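Local coordinates for protein beta-galactosidase (Trichoderma reesei, PDB 3OG2) that probably hydrolyses terminal non-reducing beta-D-galactose residues from beta-D-galactosides, as a glycoprotein enzyme of glycoside hydrolase family 35, at residues 330-341 with 927-938. Sequence-based numbering, arbitrary orientation.
With NAG (2-acetamido-2-deoxy-beta-D-glucopyranose), chain C; NAG (2-acetamido-2-deoxy-beta-D-glucopyranose), chain B.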
# COMPACT_ATOMS: atom_id res chain seq x y z
N TRP A 330 5.47 4.33 9.63
CA TRP A 330 5.95 5.31 10.60
C TRP A 330 5.69 4.82 12.00
O TRP A 330 4.89 3.90 12.26
CB TRP A 330 5.26 6.68 10.29
CG TRP A 330 3.78 6.59 10.60
CD1 TRP A 330 2.79 6.14 9.79
CD2 TRP A 330 3.18 6.95 11.85
NE1 TRP A 330 1.59 6.20 10.46
CE2 TRP A 330 1.79 6.68 11.73
CE3 TRP A 330 3.66 7.45 13.07
CZ2 TRP A 330 0.89 6.91 12.77
CZ3 TRP A 330 2.76 7.67 14.10
CH2 TRP A 330 1.42 7.41 13.93
N GLY A 331 6.38 5.44 12.97
CA GLY A 331 6.02 5.21 14.39
C GLY A 331 6.05 3.75 14.80
O GLY A 331 5.20 3.33 15.57
N ASN A 332 7.02 2.97 14.33
CA ASN A 332 7.19 1.57 14.72
C ASN A 332 5.98 0.72 14.37
O ASN A 332 5.85 -0.40 14.95
CB ASN A 332 7.50 1.45 16.22
CG ASN A 332 8.74 2.23 16.57
OD1 ASN A 332 9.83 2.00 16.00
ND2 ASN A 332 8.58 3.10 17.55
N LEU A 333 5.12 1.12 13.44
CA LEU A 333 3.90 0.27 13.26
C LEU A 333 4.23 -0.99 12.51
O LEU A 333 3.37 -1.89 12.51
CB LEU A 333 2.77 1.09 12.62
CG LEU A 333 2.93 1.49 11.15
CD1 LEU A 333 2.44 0.40 10.19
CD2 LEU A 333 2.10 2.75 10.86
N GLY A 334 5.36 -1.11 11.81
CA GLY A 334 5.66 -2.25 11.00
C GLY A 334 6.17 -3.45 11.76
O GLY A 334 6.62 -3.38 12.89
N HIS A 335 6.17 -4.63 11.06
CA HIS A 335 6.76 -5.83 11.66
C HIS A 335 8.23 -5.98 11.36
O HIS A 335 8.77 -5.25 10.50
CB HIS A 335 5.97 -7.07 11.15
CG HIS A 335 6.33 -7.53 9.79
ND1 HIS A 335 6.24 -8.88 9.45
CD2 HIS A 335 6.69 -6.88 8.66
CE1 HIS A 335 6.57 -9.01 8.19
NE2 HIS A 335 6.87 -7.82 7.67
N PRO A 336 8.94 -6.92 12.00
CA PRO A 336 10.36 -7.07 11.77
C PRO A 336 10.74 -7.54 10.38
O PRO A 336 11.91 -7.36 10.01
CB PRO A 336 10.79 -8.19 12.75
CG PRO A 336 9.76 -8.04 13.87
CD PRO A 336 8.48 -7.75 13.12
N GLY A 337 9.81 -8.12 9.64
CA GLY A 337 10.09 -8.60 8.27
C GLY A 337 10.12 -7.52 7.22
O GLY A 337 10.24 -7.86 6.01
N GLY A 338 9.97 -6.27 7.64
CA GLY A 338 10.06 -5.11 6.77
C GLY A 338 10.75 -3.99 7.55
O GLY A 338 11.09 -4.13 8.72
N TYR A 339 10.95 -2.89 6.84
CA TYR A 339 11.62 -1.71 7.40
C TYR A 339 10.68 -0.54 7.32
O TYR A 339 9.46 -0.72 7.31
CB TYR A 339 13.01 -1.56 6.77
CG TYR A 339 13.04 -1.59 5.27
CD1 TYR A 339 13.24 -2.82 4.56
CD2 TYR A 339 12.88 -0.40 4.53
CE1 TYR A 339 13.26 -2.81 3.16
CE2 TYR A 339 12.90 -0.43 3.14
CZ TYR A 339 13.09 -1.64 2.48
OH TYR A 339 13.13 -1.65 1.10
N THR A 340 11.18 0.71 7.34
CA THR A 340 10.24 1.83 7.47
C THR A 340 9.37 1.98 6.24
O THR A 340 8.16 2.18 6.34
CB THR A 340 10.99 3.16 7.70
OG1 THR A 340 11.89 2.98 8.78
CG2 THR A 340 9.96 4.21 8.08
N SER A 341 9.95 1.93 5.05
CA SER A 341 9.13 2.14 3.88
C SER A 341 8.12 1.02 3.67
O SER A 341 8.44 -0.16 3.81
CB SER A 341 10.09 2.22 2.66
OG SER A 341 9.32 2.41 1.45
N GLN A 927 7.84 9.57 14.49
CA GLN A 927 9.05 8.80 14.03
C GLN A 927 8.79 8.34 12.61
O GLN A 927 7.78 7.72 12.32
CB GLN A 927 9.30 7.65 15.00
CG GLN A 927 10.70 7.05 14.80
CD GLN A 927 10.56 5.72 14.10
OE1 GLN A 927 10.43 5.66 12.87
NE2 GLN A 927 10.56 4.63 14.87
N TYR A 928 9.68 8.74 11.71
CA TYR A 928 9.54 8.52 10.28
C TYR A 928 10.74 7.81 9.71
O TYR A 928 11.04 7.92 8.50
CB TYR A 928 9.21 9.86 9.53
CG TYR A 928 7.76 9.84 9.06
CD1 TYR A 928 7.42 9.29 7.86
CD2 TYR A 928 6.75 10.38 9.88
CE1 TYR A 928 6.07 9.29 7.46
CE2 TYR A 928 5.39 10.37 9.50
CZ TYR A 928 5.08 9.82 8.27
OH TYR A 928 3.75 9.80 7.90
N GLY A 929 11.46 7.06 10.55
CA GLY A 929 12.54 6.27 9.92
C GLY A 929 13.38 5.55 10.99
O GLY A 929 13.76 6.14 12.03
N LYS A 930 13.67 4.31 10.69
CA LYS A 930 14.65 3.54 11.40
C LYS A 930 15.69 3.20 10.33
O LYS A 930 15.45 2.52 9.37
CB LYS A 930 13.99 2.25 11.98
CG LYS A 930 15.00 1.41 12.75
CD LYS A 930 14.34 0.41 13.69
CE LYS A 930 13.98 1.01 15.04
NZ LYS A 930 13.46 0.03 16.03
N TYR A 931 16.89 3.73 10.57
CA TYR A 931 18.02 3.58 9.66
C TYR A 931 19.03 2.66 10.31
O TYR A 931 19.42 2.88 11.45
CB TYR A 931 18.66 4.96 9.44
CG TYR A 931 19.88 4.89 8.53
CD1 TYR A 931 19.69 4.72 7.16
CD2 TYR A 931 21.15 4.96 9.04
CE1 TYR A 931 20.79 4.63 6.31
CE2 TYR A 931 22.30 4.90 8.23
CZ TYR A 931 22.08 4.74 6.87
OH TYR A 931 23.15 4.66 6.01
N VAL A 932 19.49 1.64 9.58
CA VAL A 932 20.38 0.67 10.16
C VAL A 932 21.57 0.56 9.21
O VAL A 932 21.51 -0.05 8.15
CB VAL A 932 19.72 -0.72 10.41
CG1 VAL A 932 20.77 -1.68 10.98
CG2 VAL A 932 18.52 -0.57 11.35
N SER A 933 22.67 1.19 9.63
CA SER A 933 23.72 1.50 8.64
C SER A 933 24.41 0.23 8.13
O SER A 933 24.92 0.22 6.99
CB SER A 933 24.75 2.49 9.22
OG SER A 933 25.69 1.78 10.04
N ASN A 934 24.42 -0.83 8.95
CA ASN A 934 25.13 -2.06 8.58
C ASN A 934 24.17 -3.14 8.07
O ASN A 934 24.63 -4.25 7.84
CB ASN A 934 25.95 -2.60 9.78
CG ASN A 934 25.05 -2.93 10.96
OD1 ASN A 934 24.10 -2.24 11.27
ND2 ASN A 934 25.35 -4.06 11.64
N ILE A 935 22.88 -2.82 7.87
CA ILE A 935 21.93 -3.82 7.40
C ILE A 935 21.15 -3.29 6.20
O ILE A 935 21.03 -4.00 5.17
CB ILE A 935 20.96 -4.26 8.50
CG1 ILE A 935 21.77 -4.82 9.69
CG2 ILE A 935 19.96 -5.28 7.92
CD1 ILE A 935 20.88 -5.35 10.84
N GLY A 936 20.61 -2.07 6.23
CA GLY A 936 19.96 -1.52 5.05
C GLY A 936 18.61 -2.14 4.79
O GLY A 936 18.07 -2.91 5.61
N PRO A 937 17.99 -1.87 3.63
CA PRO A 937 18.60 -1.13 2.52
C PRO A 937 18.20 0.33 2.46
O PRO A 937 18.65 1.07 1.56
CB PRO A 937 17.95 -1.83 1.30
CG PRO A 937 16.55 -2.06 1.79
CD PRO A 937 16.65 -2.43 3.26
N GLN A 938 17.32 0.78 3.38
CA GLN A 938 16.79 2.15 3.17
C GLN A 938 17.75 3.28 3.53
O GLN A 938 18.26 3.30 4.66
CB GLN A 938 15.49 2.28 3.99
CG GLN A 938 14.76 3.60 3.67
CD GLN A 938 13.35 3.63 4.21
OE1 GLN A 938 12.93 2.76 5.02
NE2 GLN A 938 12.59 4.63 3.78
C1 NAG C . 25.62 0.42 3.79
C2 NAG C . 24.34 -0.42 3.69
C3 NAG C . 24.64 -1.81 4.26
C4 NAG C . 25.82 -2.46 3.52
C5 NAG C . 27.01 -1.48 3.49
C6 NAG C . 28.16 -2.01 2.63
C7 NAG C . 22.25 0.81 4.01
C8 NAG C . 21.47 1.70 4.96
N2 NAG C . 23.31 0.22 4.53
O3 NAG C . 23.47 -2.61 4.17
O4 NAG C . 26.24 -3.59 4.28
O5 NAG C . 26.61 -0.22 3.01
O6 NAG C . 29.30 -1.16 2.88
O7 NAG C . 21.93 0.70 2.83
C1 NAG B . 26.02 -4.79 3.84
C2 NAG B . 26.88 -5.79 4.63
C3 NAG B . 26.57 -7.21 4.15
C4 NAG B . 25.07 -7.49 4.27
C5 NAG B . 24.28 -6.37 3.56
C6 NAG B . 22.76 -6.53 3.63
C7 NAG B . 29.10 -5.11 5.24
C8 NAG B . 30.44 -4.67 4.71
N2 NAG B . 28.29 -5.61 4.30
O3 NAG B . 27.26 -8.11 5.01
O4 NAG B . 24.85 -8.71 3.62
O5 NAG B . 24.65 -5.10 4.07
O6 NAG B . 22.33 -6.43 4.98
O7 NAG B . 28.57 -4.48 6.18
O HOH W 1 8.98 3.52 12.16
O HOH W 2 10.43 5.35 17.83
O HOH W 3 10.62 -0.34 14.74
O HOH W 4 12.26 2.07 17.62
O HOH W 5 14.26 1.44 7.10
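G331 and T340, near the two ends of the 330-341 loop, meet strand 927-932 by its backbone: G331 N donates to Q927 O at 2.8 Å, and K930 N gives T340 OG1 a nearly straight bond (2.9 Å, 166°). T340 keeps OG1 beside its own backbone N (chi1 -52°), which points the oxygen at the strand and lays CG2 alongside G929 CA. At one end, W330 CB sits over the centre of the Y928 ring, 3.7 Å from its centroid, while the indole leads off to bond F50 O through NE1. The type I' turn from W330 to L333 puts N332 beside Q927 and K930. Two waters join N332 OD1 to K930 NZ, which also forms a salt bridge with D783; N332 ND2 reaches L840 O. Q927, bent at chi2, turns OE1 back onto G929 N, at the classic beta bulge that Y928 and G929 form opposite L921.

At the other end, the ring of Y339 is gripped from two directions. P937, after a cis peptide, brings CD over one face, 3.4 Å from Y339 CE1, and Q938 OE1 lies in plane at the ring edge, 3.2 Å from Y339 CD2. Q938 OE1 also accepts a bond from S341 N at 3.1 Å and one from a water shared with T340 N and K930 O, while Q938 NE2 holds E940 O. A leucine in place of Y339 would probably deprive D285 of its hydroxyl partner and P937 of the flat face beneath its CD.

The contact thus fastens a loop of the TIM-barrel domain, near the galactose site, to an edge strand of the second all-beta domain and the loop that follows it through buried, largely uncharged polar bonds; the lysine's charge is met by D783, and waters link it to N332.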